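UDP-4-amino-4,6-dideoxy-N-acetyl-beta-L-altrosamine transaminase (Helicobacter pylori, PDB 2FNU) catalyses the pyridoxal-phosphate-dependent amination of a UDP-linked 4-keto sugar, using L-glutamate, in the biosynthesis of pseudaminic acid for flagellin modification. Local coordinates at residues 351-355 with 356-360. Sequence-based numbering, arbitrary orientation.
Sequences ANLNL and ESVQN
Asn-354 is the N-cap of helix 355-370, the last helix of the chain, its side chain accepting from Ser-357 where the loop after strand 344-347 turns into the helix. CG of Asn-354 sits between the backbone N and the carbonyl carbon (chi1 68°), which turns OD1 toward Ser-357. The backbone N of Ser-357 reaches OD1 at 2.9 Å, nearly along the C=O axis; this first-turn N-H, with no preceding turn to serve it, thus gains a side-chain acceptor. Ser-357 OG also donates to Asn-354 OD1, at 2.9 Å but from 41° above the carbonyl plane. Regular helix bonding begins at once, with Val-358 N to Asn-354 O (3.0 Å) and Gln-359 N to Leu-355 O. Just before the cap, Leu-353 lays CG and CD2 against Val-358 CG2, the two side chains meeting at about a right angle; Leu-353 also touches Phe-4 of strand 4-5, while Val-358 rests on Tyr-260 of helix 246-264. Leu-355 CD1 lies 3.4 Å from Gln-359 NE2, the side chains crossing at a slant, and Leu-355 also packs on Thr-259. Two waters bridge groups around the cap: one joins Glu-356 OE1 to Asn-354 ND2, the latter bond weak, and the other donates to Ser-357 OG while accepting from Asn-354 N, both at 3.0 Å.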
loop_
_atom_site.group_PDB
_atom_site.type_symbol
_atom_site.label_atom_id
_atom_site.label_comp_id
_atom_site.label_asym_id
_atom_site.label_seq_id
_atom_site.Cartn_x
_atom_site.Cartn_y
_atom_site.Cartn_z
ATOM N N ALA B 351 6.016 -21.210 -13.234
ATOM C CA ALA B 351 5.356 -22.518 -13.157
ATOM C C ALA B 351 4.580 -22.900 -14.411
ATOM O O ALA B 351 4.239 -24.071 -14.590
ATOM C CB ALA B 351 4.446 -22.571 -11.955
ATOM N N ASN B 352 4.284 -21.927 -15.265
ATOM C CA ASN B 352 3.519 -22.230 -16.485
ATOM C C ASN B 352 4.373 -22.395 -17.730
ATOM O O ASN B 352 3.837 -22.531 -18.835
ATOM C CB ASN B 352 2.438 -21.184 -16.732
ATOM C CG ASN B 352 1.165 -21.444 -15.916
ATOM O OD1 ASN B 352 0.922 -22.561 -15.441
ATOM N ND2 ASN B 352 0.335 -20.418 -15.781
ATOM N N LEU B 353 5.689 -22.399 -17.558
ATOM C CA LEU B 353 6.603 -22.573 -18.675
ATOM C C LEU B 353 6.806 -24.065 -18.911
ATOM O O LEU B 353 7.510 -24.730 -18.142
ATOM C CB LEU B 353 7.929 -21.887 -18.338
ATOM C CG LEU B 353 8.894 -21.566 -19.474
ATOM C CD1 LEU B 353 8.262 -20.593 -20.468
ATOM C CD2 LEU B 353 10.185 -21.005 -18.872
ATOM N N ASN B 354 6.174 -24.583 -19.964
ATOM C CA ASN B 354 6.178 -26.036 -20.184
ATOM C C ASN B 354 7.500 -26.553 -20.753
ATOM O O ASN B 354 8.379 -25.781 -21.150
ATOM C CB ASN B 354 4.962 -26.501 -21.003
ATOM C CG ASN B 354 4.989 -26.024 -22.445
ATOM O OD1 ASN B 354 6.026 -25.629 -22.967
ATOM N ND2 ASN B 354 3.838 -26.084 -23.108
ATOM N N LEU B 355 7.632 -27.868 -20.787
ATOM C CA LEU B 355 8.889 -28.485 -21.174
ATOM C C LEU B 355 9.354 -28.069 -22.567
ATOM O O LEU B 355 10.524 -27.745 -22.775
ATOM C CB LEU B 355 8.764 -30.011 -21.055
ATOM C CG LEU B 355 9.916 -30.876 -21.555
ATOM C CD1 LEU B 355 11.169 -30.563 -20.786
ATOM C CD2 LEU B 355 9.559 -32.338 -21.404
ATOM N N GLU B 356 8.431 -28.079 -23.520
ATOM C CA GLU B 356 8.757 -27.730 -24.897
ATOM C C GLU B 356 9.247 -26.281 -24.967
ATOM O O GLU B 356 10.202 -25.963 -25.676
ATOM C CB GLU B 356 7.520 -27.918 -25.782
ATOM C CG GLU B 356 7.715 -27.510 -27.235
ATOM C CD GLU B 356 6.517 -27.851 -28.086
ATOM O OE1 GLU B 356 5.449 -27.242 -27.864
ATOM O OE2 GLU B 356 6.658 -28.729 -28.976
ATOM N N SER B 357 8.603 -25.403 -24.209
ATOM C CA SER B 357 9.017 -24.009 -24.182
ATOM C C SER B 357 10.422 -23.855 -23.631
ATOM O O SER B 357 11.244 -23.124 -24.193
ATOM C CB SER B 357 8.046 -23.193 -23.339
ATOM O OG SER B 357 6.804 -23.087 -24.024
ATOM N N VAL B 358 10.713 -24.542 -22.532
ATOM C CA VAL B 358 12.059 -24.454 -21.963
ATOM C C VAL B 358 13.113 -24.986 -22.942
ATOM O O VAL B 358 14.187 -24.398 -23.100
ATOM C CB VAL B 358 12.174 -25.175 -20.602
ATOM C CG1 VAL B 358 13.600 -25.041 -20.014
ATOM C CG2 VAL B 358 11.182 -24.587 -19.623
ATOM N N GLN B 359 12.807 -26.109 -23.594
ATOM C CA GLN B 359 13.746 -26.654 -24.579
ATOM C C GLN B 359 13.977 -25.657 -25.700
ATOM O O GLN B 359 15.105 -25.478 -26.143
ATOM C CB GLN B 359 13.212 -27.967 -25.149
ATOM C CG GLN B 359 13.177 -29.063 -24.087
ATOM C CD GLN B 359 12.240 -30.220 -24.429
ATOM O OE1 GLN B 359 11.285 -30.066 -25.206
ATOM N NE2 GLN B 359 12.503 -31.387 -23.837
ATOM N N ASN B 360 12.913 -24.982 -26.149
ATOM C CA ASN B 360 13.071 -23.996 -27.209
ATOM C C ASN B 360 13.855 -22.770 -26.784
ATOM O O ASN B 360 14.740 -22.300 -27.501
ATOM C CB ASN B 360 11.732 -23.615 -27.831
ATOM C CG ASN B 360 11.342 -24.577 -28.943
ATOM O OD1 ASN B 360 11.536 -24.283 -30.131
ATOM N ND2 ASN B 360 10.867 -25.766 -28.559
HETATM O O HOH W 1 4.878 -22.611 -21.818
HETATM O O HOH W 2 4.707 -25.170 -26.169
#